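Local atomic coordinates of inactive glucansucrase (Lactobacillus reuteri, PDB entry 5JBD), a protein that belongs to glycosyl hydrolase family 70, is a glucansucrase-like protein built round a TIM barrel and carries a bound calcium ion. Residues A[597-602]-A[610-615]; A[538-543]-A[550-555]; A[31-36]-A[136-141]. All blocks are in the same frame, centred on the assembly; numbering follows the deposited sequence.

Interaction 1 of 3, residues A[597-602]-A[610-615]; sequences LKVTVK and SGYLGV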
ATOM      1  N   LEU A 597       8.115  45.140   4.981  1.00 30.04           N
ATOM      2  CA  LEU A 597       8.496  45.041   3.574  1.00 31.08           C
ATOM      3  C   LEU A 597       7.300  45.357   2.663  1.00 30.89           C
ATOM      4  O   LEU A 597       6.246  44.738   2.782  1.00 30.75           O
ATOM      5  CB  LEU A 597       9.033  43.636   3.266  1.00 30.99           C
ATOM      6  CG  LEU A 597       9.785  43.498   1.943  1.00 31.32           C
ATOM      7  CD1 LEU A 597      11.121  44.219   2.018  1.00 32.76           C
ATOM      8  CD2 LEU A 597       9.979  42.035   1.575  1.00 33.45           C
ATOM      9  N   LYS A 598       7.496  46.296   1.740  1.00 33.00           N
ATOM     10  CA  LYS A 598       6.459  46.769   0.812  1.00 34.86           C
ATOM     11  C   LYS A 598       6.605  46.056  -0.521  1.00 32.27           C
ATOM     12  O   LYS A 598       7.643  46.169  -1.158  1.00 32.93           O
ATOM     13  CB  LYS A 598       6.621  48.301   0.568  1.00 38.86           C
ATOM     14  CG  LYS A 598       5.783  49.212   1.478  1.00 47.55           C
ATOM     15  CD  LYS A 598       4.428  49.525   0.829  1.00 56.40           C
ATOM     16  CE  LYS A 598       3.268  49.296   1.775  1.00 57.31           C
ATOM     17  NZ  LYS A 598       1.957  49.359   1.082  1.00 61.05           N
ATOM     18  N   VAL A 599       5.563  45.368  -0.966  1.00 29.10           N
ATOM     19  CA  VAL A 599       5.657  44.520  -2.152  1.00 29.94           C
ATOM     20  C   VAL A 599       4.467  44.796  -3.070  1.00 29.18           C
ATOM     21  O   VAL A 599       3.354  45.031  -2.589  1.00 28.93           O
ATOM     22  CB  VAL A 599       5.673  43.008  -1.746  1.00 29.36           C
ATOM     23  CG1 VAL A 599       5.801  42.114  -2.971  1.00 29.81           C
ATOM     24  CG2 VAL A 599       6.815  42.712  -0.773  1.00 29.99           C
ATOM     25  N   THR A 600       4.703  44.730  -4.379  1.00 29.07           N
ATOM     26  CA  THR A 600       3.636  44.814  -5.381  1.00 29.35           C
ATOM     27  C   THR A 600       3.225  43.444  -5.914  1.00 29.57           C
ATOM     28  O   THR A 600       4.078  42.648  -6.314  1.00 29.38           O
ATOM     29  CB  THR A 600       4.062  45.704  -6.570  1.00 31.87           C
ATOM     30  OG1 THR A 600       4.473  46.969  -6.075  1.00 30.22           O
ATOM     31  CG2 THR A 600       2.919  45.906  -7.558  1.00 32.09           C
ATOM     32  N   VAL A 601       1.911  43.196  -5.955  1.00 28.20           N
ATOM     33  CA  VAL A 601       1.350  41.896  -6.317  1.00 28.58           C
ATOM     34  C   VAL A 601       0.133  42.049  -7.212  1.00 29.18           C
ATOM     35  O   VAL A 601      -0.509  43.094  -7.206  1.00 29.72           O
ATOM     36  CB  VAL A 601       0.942  41.098  -5.052  1.00 28.18           C
ATOM     37  CG1 VAL A 601       2.157  40.869  -4.145  1.00 28.66           C
ATOM     38  CG2 VAL A 601      -0.175  41.788  -4.274  1.00 27.89           C
ATOM     39  N   LYS A 602      -0.199  40.987  -7.938  1.00 30.20           N
ATOM     40  CA  LYS A 602      -1.437  40.891  -8.724  1.00 30.64           C
ATOM     41  C   LYS A 602      -1.735  39.443  -9.077  1.00 30.77           C
ATOM     42  O   LYS A 602      -0.885  38.568  -8.891  1.00 30.24           O
ATOM     43  CB  LYS A 602      -1.330  41.709 -10.007  1.00 34.49           C
ATOM     44  CG  LYS A 602      -0.399  41.118 -11.059  1.00 37.11           C
ATOM     45  CD  LYS A 602      -0.197  42.076 -12.232  1.00 38.96           C
ATOM     46  CE  LYS A 602      -1.168  41.790 -13.364  1.00 41.80           C
ATOM     47  NZ  LYS A 602      -0.913  40.475 -14.034  1.00 40.25           N
ATOM     48  N   SER A 610      -1.686  30.161 -10.502  1.00 26.47           N
ATOM     49  CA  SER A 610      -3.058  30.604 -10.692  1.00 26.05           C
ATOM     50  C   SER A 610      -3.455  31.391  -9.445  1.00 25.96           C
ATOM     51  O   SER A 610      -3.987  30.824  -8.472  1.00 25.90           O
ATOM     52  CB  SER A 610      -3.964  29.400 -10.895  1.00 25.76           C
ATOM     53  OG  SER A 610      -5.290  29.802 -11.180  1.00 25.49           O
ATOM     54  N   GLY A 611      -3.186  32.688  -9.493  1.00 25.92           N
ATOM     55  CA  GLY A 611      -3.177  33.554  -8.313  1.00 26.85           C
ATOM     56  C   GLY A 611      -1.850  34.298  -8.245  1.00 25.99           C
ATOM     57  O   GLY A 611      -1.489  35.002  -9.193  1.00 26.22           O
ATOM     58  N   TYR A 612      -1.107  34.113  -7.158  1.00 25.19           N
ATOM     59  CA  TYR A 612       0.204  34.754  -7.010  1.00 24.54           C
ATOM     60  C   TYR A 612       1.137  33.915  -6.163  1.00 23.64           C
ATOM     61  O   TYR A 612       0.690  33.256  -5.215  1.00 23.02           O
ATOM     62  CB  TYR A 612       0.060  36.139  -6.375  1.00 24.64           C
ATOM     63  CG  TYR A 612       1.386  36.898  -6.251  1.00 24.93           C
ATOM     64  CD1 TYR A 612       1.980  37.499  -7.364  1.00 25.04           C
ATOM     65  CD2 TYR A 612       2.064  36.974  -5.022  1.00 24.43           C
ATOM     66  CE1 TYR A 612       3.197  38.165  -7.261  1.00 24.93           C
ATOM     67  CE2 TYR A 612       3.278  37.637  -4.910  1.00 23.69           C
ATOM     68  CZ  TYR A 612       3.838  38.240  -6.028  1.00 25.50           C
ATOM     69  OH  TYR A 612       5.043  38.909  -5.909  1.00 25.54           O
ATOM     70  N   LEU A 613       2.438  33.979  -6.480  1.00 23.95           N
ATOM     71  CA  LEU A 613       3.500  33.414  -5.637  1.00 24.17           C
ATOM     72  C   LEU A 613       4.671  34.379  -5.552  1.00 24.95           C
ATOM     73  O   LEU A 613       5.175  34.850  -6.583  1.00 28.27           O
ATOM     74  CB  LEU A 613       3.989  32.045  -6.169  1.00 24.15           C
ATOM     75  CG  LEU A 613       5.143  31.386  -5.378  1.00 24.34           C
ATOM     76  CD1 LEU A 613       4.772  31.165  -3.905  1.00 23.36           C
ATOM     77  CD2 LEU A 613       5.577  30.082  -6.031  1.00 23.81           C
ATOM     78  N   GLY A 614       5.108  34.672  -4.325  1.00 23.02           N
ATOM     79  CA  GLY A 614       6.336  35.432  -4.097  1.00 23.21           C
ATOM     80  C   GLY A 614       7.081  34.909  -2.878  1.00 22.75           C
ATOM     81  O   GLY A 614       6.452  34.563  -1.885  1.00 24.00           O
ATOM     82  N   VAL A 615       8.411  34.877  -2.936  1.00 22.33           N
ATOM     83  CA  VAL A 615       9.227  34.464  -1.793  1.00 23.06           C
ATOM     84  C   VAL A 615      10.434  35.387  -1.600  1.00 23.49           C
ATOM     85  O   VAL A 615      11.187  35.648  -2.573  1.00 24.37           O
ATOM     86  CB  VAL A 615       9.697  33.002  -1.948  1.00 23.32           C
ATOM     87  CG1 VAL A 615      10.437  32.547  -0.682  1.00 25.00           C
ATOM     88  CG2 VAL A 615       8.509  32.102  -2.240  1.00 22.00           C
TER
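Tyr612 lays its ring beneath a methyl of Val601, and following this side chain outward from the backbone explains most of the contact between 597-602 and 610-615. With CG anti to the backbone N (chi1 -177°), the ring is carried away from its own strand toward strand 597-601. The first carbon, CB, lies 3.6 Å from Lys602 O, and CD1 approaches that carbonyl more closely, at 3.4 Å. Lys602 O is buried here: it lies against the tyrosine's CB and CD1 and close to the carbonyl oxygen of Gly611, without a hydrogen-bond partner in the model. The lysine's side chain points away, and NZ forms a salt bridge with Glu573. Farther along, CE2 and CZ meet Val601 CG1, which sits 3.5 Å from CE2. This methyl stands over one face of the ring, offset toward the rim, in a CH-pi contact 3.9 Å from CG1 to the ring centroid and 27° off the normal. A beta-branched valine suits the spot, offering a compact methyl to the flat surface. At the tip, Tyr612 OH lies 3.9 Å from Thr600 O, with Val601 CG1 about as near and Val599 CG1 more loosely placed; its polar need is met, weakly, by Asp570. A CB at Gly614 would run into Tyr612 OH, so glycine suits the place. Gly611, where the chain turns a corner, has backbone angles that would jam a CB against the preceding carbonyl O, which calls for glycine. No hydrogen bond joins the two strands, whose axes stay 9.2 Å apart: strand 597-601 pairs with 550-555, and strand 612-615 with 537-542. Two sheets packed face to face, here through valines and one tyrosine, form a beta sandwich, probably domain C of the family 70 fold.

Interaction 2 of 3, residues A[538-543]-A[550-555]; sequences AVLVGN and QSVAIN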
ATOM      1  N   ALA A 538       9.700  35.314   3.959  1.00 26.09           N
ATOM      2  CA  ALA A 538       8.311  35.676   3.677  1.00 25.31           C
ATOM      3  C   ALA A 538       7.855  34.926   2.437  1.00 24.37           C
ATOM      4  O   ALA A 538       8.509  34.975   1.397  1.00 24.00           O
ATOM      5  CB  ALA A 538       8.181  37.175   3.464  1.00 25.11           C
ATOM      6  N   VAL A 539       6.732  34.225   2.566  1.00 24.63           N
ATOM      7  CA  VAL A 539       6.078  33.538   1.465  1.00 24.86           C
ATOM      8  C   VAL A 539       4.701  34.189   1.221  1.00 25.18           C
ATOM      9  O   VAL A 539       3.860  34.226   2.117  1.00 24.23           O
ATOM     10  CB  VAL A 539       5.912  32.046   1.797  1.00 25.53           C
ATOM     11  CG1 VAL A 539       5.073  31.329   0.741  1.00 25.81           C
ATOM     12  CG2 VAL A 539       7.279  31.394   1.937  1.00 25.44           C
ATOM     13  N   LEU A 540       4.491  34.687   0.009  1.00 23.64           N
ATOM     14  CA  LEU A 540       3.240  35.345  -0.395  1.00 24.67           C
ATOM     15  C   LEU A 540       2.507  34.434  -1.354  1.00 24.57           C
ATOM     16  O   LEU A 540       3.037  34.112  -2.413  1.00 26.05           O
ATOM     17  CB  LEU A 540       3.524  36.691  -1.067  1.00 25.65           C
ATOM     18  CG  LEU A 540       3.609  37.912  -0.161  1.00 28.47           C
ATOM     19  CD1 LEU A 540       4.572  37.697   0.992  1.00 30.62           C
ATOM     20  CD2 LEU A 540       3.992  39.149  -0.962  1.00 29.59           C
ATOM     21  N   VAL A 541       1.286  34.040  -0.998  1.00 23.72           N
ATOM     22  CA  VAL A 541       0.493  33.157  -1.814  1.00 24.07           C
ATOM     23  C   VAL A 541      -0.937  33.667  -1.958  1.00 26.05           C
ATOM     24  O   VAL A 541      -1.610  33.915  -0.954  1.00 26.04           O
ATOM     25  CB  VAL A 541       0.470  31.747  -1.202  1.00 24.61           C
ATOM     26  CG1 VAL A 541      -0.474  30.837  -1.981  1.00 25.29           C
ATOM     27  CG2 VAL A 541       1.878  31.182  -1.173  1.00 23.96           C
ATOM     28  N   GLY A 542      -1.388  33.801  -3.214  1.00 26.81           N
ATOM     29  CA  GLY A 542      -2.781  34.144  -3.551  1.00 26.78           C
ATOM     30  C   GLY A 542      -3.401  33.106  -4.466  1.00 27.59           C
ATOM     31  O   GLY A 542      -2.682  32.463  -5.232  1.00 27.94           O
ATOM     32  N   ASN A 543      -4.715  32.896  -4.351  1.00 27.08           N
ATOM     33  CA  ASN A 543      -5.411  31.872  -5.146  1.00 26.60           C
ATOM     34  C   ASN A 543      -6.520  32.449  -6.045  1.00 26.03           C
ATOM     35  O   ASN A 543      -7.418  31.717  -6.466  1.00 26.45           O
ATOM     36  CB  ASN A 543      -5.967  30.760  -4.241  1.00 26.03           C
ATOM     37  CG  ASN A 543      -7.178  31.190  -3.420  1.00 25.94           C
ATOM     38  OD1 ASN A 543      -7.473  32.372  -3.295  1.00 25.08           O
ATOM     39  ND2 ASN A 543      -7.896  30.205  -2.870  1.00 26.51           N
ATOM     40  N   GLN A 550      -1.969  45.615  -6.612  1.00 29.93           N
ATOM     41  CA  GLN A 550      -1.936  46.404  -5.381  1.00 30.29           C
ATOM     42  C   GLN A 550      -0.608  46.279  -4.661  1.00 30.31           C
ATOM     43  O   GLN A 550       0.167  45.353  -4.921  1.00 30.01           O
ATOM     44  CB  GLN A 550      -3.047  45.948  -4.429  1.00 29.98           C
ATOM     45  CG  GLN A 550      -2.842  44.550  -3.823  1.00 29.92           C
ATOM     46  CD  GLN A 550      -4.138  43.962  -3.310  1.00 31.07           C
ATOM     47  OE1 GLN A 550      -4.458  44.096  -2.133  1.00 30.50           O
ATOM     48  NE2 GLN A 550      -4.921  43.359  -4.206  1.00 33.42           N
ATOM     49  N   SER A 551      -0.384  47.192  -3.727  1.00 30.14           N
ATOM     50  CA  SER A 551       0.748  47.136  -2.814  1.00 32.13           C
ATOM     51  C   SER A 551       0.311  46.452  -1.507  1.00 31.29           C
ATOM     52  O   SER A 551      -0.840  46.589  -1.109  1.00 30.20           O
ATOM     53  CB  SER A 551       1.241  48.545  -2.531  1.00 35.25           C
ATOM     54  OG  SER A 551       2.397  48.524  -1.720  1.00 42.34           O
ATOM     55  N   VAL A 552       1.221  45.698  -0.882  1.00 30.09           N
ATOM     56  CA  VAL A 552       0.966  45.044   0.404  1.00 29.29           C
ATOM     57  C   VAL A 552       2.147  45.258   1.341  1.00 28.73           C
ATOM     58  O   VAL A 552       3.275  45.416   0.884  1.00 28.53           O
ATOM     59  CB  VAL A 552       0.704  43.530   0.252  1.00 30.01           C
ATOM     60  CG1 VAL A 552      -0.577  43.300  -0.541  1.00 32.34           C
ATOM     61  CG2 VAL A 552       1.870  42.819  -0.425  1.00 29.72           C
ATOM     62  N   ALA A 553       1.874  45.216   2.649  1.00 27.18           N
ATOM     63  CA  ALA A 553       2.882  45.446   3.678  1.00 28.61           C
ATOM     64  C   ALA A 553       3.078  44.153   4.479  1.00 29.29           C
ATOM     65  O   ALA A 553       2.140  43.693   5.126  1.00 28.40           O
ATOM     66  CB  ALA A 553       2.434  46.572   4.598  1.00 29.49           C
ATOM     67  N   ILE A 554       4.283  43.581   4.411  1.00 27.77           N
ATOM     68  CA  ILE A 554       4.623  42.321   5.098  1.00 28.41           C
ATOM     69  C   ILE A 554       5.431  42.621   6.357  1.00 26.25           C
ATOM     70  O   ILE A 554       6.437  43.309   6.288  1.00 26.75           O
ATOM     71  CB  ILE A 554       5.497  41.392   4.210  1.00 27.87           C
ATOM     72  CG1 ILE A 554       4.944  41.298   2.787  1.00 30.17           C
ATOM     73  CG2 ILE A 554       5.640  40.006   4.849  1.00 27.83           C
ATOM     74  CD1 ILE A 554       3.478  40.939   2.705  1.00 30.73           C
ATOM     75  N   ASN A 555       5.009  42.094   7.498  1.00 27.16           N
ATOM     76  CA  ASN A 555       5.765  42.277   8.726  1.00 25.69           C
ATOM     77  C   ASN A 555       6.842  41.199   8.878  1.00 26.11           C
ATOM     78  O   ASN A 555       6.547  40.070   9.288  1.00 25.63           O
ATOM     79  CB  ASN A 555       4.854  42.273   9.951  1.00 25.14           C
ATOM     80  CG  ASN A 555       5.615  42.573  11.229  1.00 25.84           C
ATOM     81  OD1 ASN A 555       6.769  43.017  11.180  1.00 26.17           O
ATOM     82  ND2 ASN A 555       4.970  42.382  12.375  1.00 25.61           N
TER
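Leu540 and Ile554 reach toward each other tip to tip across the interior of a beta sandwich, where strand 538-542 belongs to one sheet and strand 550-555 to the other. Their axes come within 9.1 Å and run at 144° between N-to-C directions, so the strands are roughly antiparallel without being partners.

All of the meeting is apolar. Ile554 divides its work between two branches. A chi1 of -46° sets CG1 beside the backbone N and sends that arm toward Leu540, where CD1 of the isoleucine lies 3.8 Å from Leu540 CD1; the other arm, CG2, is left to face Ala538 CB at 4.0 Å. A branched residue fits this place because one side chain can serve two neighbours, and the small alanine lets the isoleucine come close to the strand. Leu540 in turn spreads its two methyls, CD1 going to Ile554 and CD2 to both Ile554 and Val552. All four residues are buried, and Ala512 of strand 510-515 touches both Leu540 and Ile554, extending the same apolar layer.

No hydrogen bond crosses the contact; each strand spends its backbone bonds within its own sheet. The backbone of Leu540 bonds to Gly614 and that of Gly542 to Tyr612, whereas strand 550-555 bonds to strand 596-605. The polar side chains of the second strand also bond elsewhere, Ser551 OG to Lys598 NZ and Asn555 OD1 to Gly557 N. At the looser end of the contact Leu540 CD2 and Val552 CG2 stand 4.3 Å apart.

Interaction 3 of 3, residues A[31-36]-A[136-141]; sequences PGTWEN and LRYVIE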
ATOM      1  N   PRO A  31     -12.744 -55.940 -17.247  1.00 55.72           N
ATOM      2  CA  PRO A  31     -12.664 -54.491 -17.467  1.00 52.78           C
ATOM      3  C   PRO A  31     -14.024 -53.820 -17.745  1.00 51.02           C
ATOM      4  O   PRO A  31     -14.912 -54.432 -18.332  1.00 48.68           O
ATOM      5  CB  PRO A  31     -11.716 -54.361 -18.681  1.00 54.23           C
ATOM      6  CG  PRO A  31     -11.114 -55.717 -18.885  1.00 56.29           C
ATOM      7  CD  PRO A  31     -12.146 -56.680 -18.377  1.00 56.64           C
ATOM      8  N   GLY A  32     -14.178 -52.573 -17.292  1.00 47.78           N
ATOM      9  CA  GLY A  32     -15.446 -51.852 -17.441  1.00 47.45           C
ATOM     10  C   GLY A  32     -15.479 -50.490 -16.760  1.00 45.96           C
ATOM     11  O   GLY A  32     -14.444 -49.973 -16.317  1.00 44.20           O
ATOM     12  N   THR A  33     -16.691 -49.940 -16.655  1.00 46.92           N
ATOM     13  CA  THR A  33     -16.951 -48.594 -16.096  1.00 47.08           C
ATOM     14  C   THR A  33     -16.520 -48.399 -14.651  1.00 44.83           C
ATOM     15  O   THR A  33     -16.280 -47.277 -14.242  1.00 44.82           O
ATOM     16  CB  THR A  33     -18.447 -48.234 -16.183  1.00 49.09           C
ATOM     17  OG1 THR A  33     -19.225 -49.314 -15.644  1.00 52.58           O
ATOM     18  CG2 THR A  33     -18.856 -47.983 -17.633  1.00 49.79           C
ATOM     19  N   TRP A  34     -16.418 -49.478 -13.875  1.00 44.33           N
ATOM     20  CA  TRP A  34     -15.865 -49.397 -12.505  1.00 43.54           C
ATOM     21  C   TRP A  34     -14.459 -48.774 -12.441  1.00 41.52           C
ATOM     22  O   TRP A  34     -14.071 -48.246 -11.400  1.00 41.12           O
ATOM     23  CB  TRP A  34     -15.857 -50.775 -11.817  1.00 43.81           C
ATOM     24  CG  TRP A  34     -14.913 -51.749 -12.412  1.00 43.97           C
ATOM     25  CD1 TRP A  34     -15.192 -52.674 -13.369  1.00 44.35           C
ATOM     26  CD2 TRP A  34     -13.522 -51.902 -12.094  1.00 43.62           C
ATOM     27  NE1 TRP A  34     -14.066 -53.392 -13.671  1.00 44.96           N
ATOM     28  CE2 TRP A  34     -13.024 -52.938 -12.905  1.00 43.73           C
ATOM     29  CE3 TRP A  34     -12.647 -51.256 -11.205  1.00 42.60           C
ATOM     30  CZ2 TRP A  34     -11.688 -53.355 -12.861  1.00 43.61           C
ATOM     31  CZ3 TRP A  34     -11.302 -51.672 -11.162  1.00 42.46           C
ATOM     32  CH2 TRP A  34     -10.846 -52.714 -11.984  1.00 42.74           C
ATOM     33  N   GLU A  35     -13.720 -48.843 -13.548  1.00 40.74           N
ATOM     34  CA  GLU A  35     -12.377 -48.256 -13.650  1.00 39.84           C
ATOM     35  C   GLU A  35     -12.376 -46.714 -13.578  1.00 38.21           C
ATOM     36  O   GLU A  35     -11.319 -46.101 -13.413  1.00 38.34           O
ATOM     37  CB  GLU A  35     -11.658 -48.762 -14.918  1.00 39.92           C
ATOM     38  CG  GLU A  35     -11.476 -50.283 -14.943  1.00 40.96           C
ATOM     39  CD  GLU A  35     -10.696 -50.800 -16.137  1.00 40.96           C
ATOM     40  OE1 GLU A  35      -9.576 -50.310 -16.375  1.00 40.28           O
ATOM     41  OE2 GLU A  35     -11.194 -51.722 -16.812  1.00 41.57           O
ATOM     42  N   ASN A  36     -13.551 -46.090 -13.658  1.00 38.44           N
ATOM     43  CA  ASN A  36     -13.706 -44.664 -13.286  1.00 37.16           C
ATOM     44  C   ASN A  36     -13.353 -44.365 -11.823  1.00 36.78           C
ATOM     45  O   ASN A  36     -13.092 -43.218 -11.471  1.00 35.63           O
ATOM     46  CB  ASN A  36     -15.138 -44.194 -13.535  1.00 37.31           C
ATOM     47  CG  ASN A  36     -15.548 -44.271 -14.994  1.00 37.77           C
ATOM     48  OD1 ASN A  36     -14.741 -44.511 -15.883  1.00 37.34           O
ATOM     49  ND2 ASN A  36     -16.829 -44.073 -15.237  1.00 38.27           N
ATOM     50  N   LEU A 136     -19.663 -38.783 -23.399  1.00 42.36           N
ATOM     51  CA  LEU A 136     -18.760 -37.651 -23.548  1.00 41.93           C
ATOM     52  C   LEU A 136     -17.340 -37.980 -23.066  1.00 40.43           C
ATOM     53  O   LEU A 136     -16.371 -37.581 -23.699  1.00 40.34           O
ATOM     54  CB  LEU A 136     -19.292 -36.423 -22.815  1.00 41.44           C
ATOM     55  CG  LEU A 136     -18.430 -35.147 -22.892  1.00 40.52           C
ATOM     56  CD1 LEU A 136     -18.139 -34.722 -24.328  1.00 40.73           C
ATOM     57  CD2 LEU A 136     -19.116 -34.042 -22.131  1.00 40.10           C
ATOM     58  N   ARG A 137     -17.213 -38.727 -21.973  1.00 40.23           N
ATOM     59  CA  ARG A 137     -15.893 -39.165 -21.527  1.00 39.11           C
ATOM     60  C   ARG A 137     -15.148 -39.968 -22.617  1.00 39.81           C
ATOM     61  O   ARG A 137     -13.956 -39.740 -22.835  1.00 38.01           O
ATOM     62  CB  ARG A 137     -15.966 -39.928 -20.208  1.00 38.89           C
ATOM     63  CG  ARG A 137     -16.284 -39.028 -19.023  1.00 38.16           C
ATOM     64  CD  ARG A 137     -16.021 -39.733 -17.704  1.00 38.25           C
ATOM     65  NE  ARG A 137     -17.026 -40.758 -17.388  1.00 39.06           N
ATOM     66  CZ  ARG A 137     -18.207 -40.515 -16.804  1.00 38.94           C
ATOM     67  NH1 ARG A 137     -18.569 -39.294 -16.428  1.00 38.46           N
ATOM     68  NH2 ARG A 137     -19.038 -41.522 -16.574  1.00 39.77           N
ATOM     69  N   TYR A 138     -15.862 -40.852 -23.322  1.00 40.18           N
ATOM     70  CA  TYR A 138     -15.284 -41.608 -24.450  1.00 41.58           C
ATOM     71  C   TYR A 138     -14.809 -40.650 -25.561  1.00 40.85           C
ATOM     72  O   TYR A 138     -13.715 -40.802 -26.098  1.00 40.17           O
ATOM     73  CB  TYR A 138     -16.283 -42.648 -25.018  1.00 42.80           C
ATOM     74  CG  TYR A 138     -16.822 -43.667 -24.022  1.00 44.50           C
ATOM     75  CD1 TYR A 138     -16.027 -44.174 -22.983  1.00 44.47           C
ATOM     76  CD2 TYR A 138     -18.136 -44.142 -24.124  1.00 46.50           C
ATOM     77  CE1 TYR A 138     -16.522 -45.104 -22.076  1.00 45.32           C
ATOM     78  CE2 TYR A 138     -18.641 -45.072 -23.213  1.00 47.02           C
ATOM     79  CZ  TYR A 138     -17.831 -45.543 -22.190  1.00 46.47           C
ATOM     80  OH  TYR A 138     -18.316 -46.436 -21.269  1.00 47.67           O
ATOM     81  N   VAL A 139     -15.627 -39.639 -25.856  1.00 41.19           N
ATOM     82  CA  VAL A 139     -15.296 -38.632 -26.877  1.00 41.02           C
ATOM     83  C   VAL A 139     -14.118 -37.762 -26.413  1.00 39.35           C
ATOM     84  O   VAL A 139     -13.238 -37.459 -27.202  1.00 40.05           O
ATOM     85  CB  VAL A 139     -16.539 -37.787 -27.266  1.00 41.51           C
ATOM     86  CG1 VAL A 139     -16.169 -36.637 -28.206  1.00 41.23           C
ATOM     87  CG2 VAL A 139     -17.603 -38.682 -27.913  1.00 42.76           C
ATOM     88  N   ILE A 140     -14.076 -37.430 -25.127  1.00 38.37           N
ATOM     89  CA  ILE A 140     -12.925 -36.716 -24.543  1.00 36.77           C
ATOM     90  C   ILE A 140     -11.634 -37.557 -24.672  1.00 36.83           C
ATOM     91  O   ILE A 140     -10.582 -37.016 -25.022  1.00 36.14           O
ATOM     92  CB  ILE A 140     -13.187 -36.296 -23.080  1.00 35.46           C
ATOM     93  CG1 ILE A 140     -14.199 -35.151 -23.049  1.00 35.20           C
ATOM     94  CG2 ILE A 140     -11.906 -35.826 -22.383  1.00 34.60           C
ATOM     95  CD1 ILE A 140     -14.699 -34.794 -21.671  1.00 34.37           C
ATOM     96  N   GLU A 141     -11.708 -38.852 -24.371  1.00 36.63           N
ATOM     97  CA  GLU A 141     -10.532 -39.733 -24.476  1.00 37.17           C
ATOM     98  C   GLU A 141     -10.056 -39.881 -25.926  1.00 39.25           C
ATOM     99  O   GLU A 141      -8.860 -40.001 -26.188  1.00 38.87           O
ATOM    100  CB  GLU A 141     -10.824 -41.113 -23.867  1.00 36.99           C
ATOM    101  CG  GLU A 141     -11.031 -41.108 -22.348  1.00 36.25           C
ATOM    102  CD  GLU A 141      -9.803 -40.686 -21.559  1.00 35.18           C
ATOM    103  OE1 GLU A 141      -8.668 -40.878 -22.039  1.00 34.86           O
ATOM    104  OE2 GLU A 141      -9.962 -40.167 -20.431  1.00 34.23           O
TER
HETATM  105  O   HOH W   1     -15.304 -43.134 -18.167  1.00 31.51           O
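The amide of Asn36 and the guanidinium of Arg137 meet nearly perpendicular, their planes 81° apart, with Asn36 ND2 3.6 Å from Arg137 NH2. These two nitrogens are both donors and make no bond to each other; their closeness is consistent with both being hydrogen-bonded to Gln134 OE1. At the guanidinium edge, in its plane, a water takes the hydrogen of Arg137 NE at 3.0 Å and gives one to Asn36 OD1 at 2.7 Å. An asparagine thus suits the site, using both ends of its amide, and Arg137 NH1 goes on to Met84 O. Within 31-36, one face of the Trp34 ring has Glu35 CG over its centre, 3.6 Å above the plane, and Gly32 O nearer the rim. The contact joins a short 3-10 turn near the modelled N-terminus to helix 126-147, in an outlying helical region that is probably domain IV of family 70 glucansucrases. The turn is tied by Glu35 N to Gly32 O and by Asn36 N to Thr33 O, and Glu35 OE2 accepts from Gly32 N on the anti side of the carboxylate, at 3.1 Å. Beside this, the hydroxyl of the buried Tyr138, OH, meets the methyl of the exposed Thr33, CG2, at 4.0 Å, a loose contact and no hydrogen bond.

In the fold
Interactions 1 and 2 are neighbours, their centres about 5 Å apart, and join the same two sheets: 612-618 lies beside 537-542 in one, 596-605 beside 550-555 in the other. Backbone bonds from Leu540 to Gly614 and from Ile554 to Leu597 stitch the two contacts together. Both are buried, yet interaction 2 is purely aliphatic, while interaction 1 sets a tyrosine with a weakly bonded hydroxyl against a valine and backbone carbonyls. Interaction 3 lies on the opposite side of the chain's centre, its centre about 86 Å from that of interaction 1. Being only partly buried and between a turn and a helix, it relies on water and a shared glutamine rather than on apolar packing.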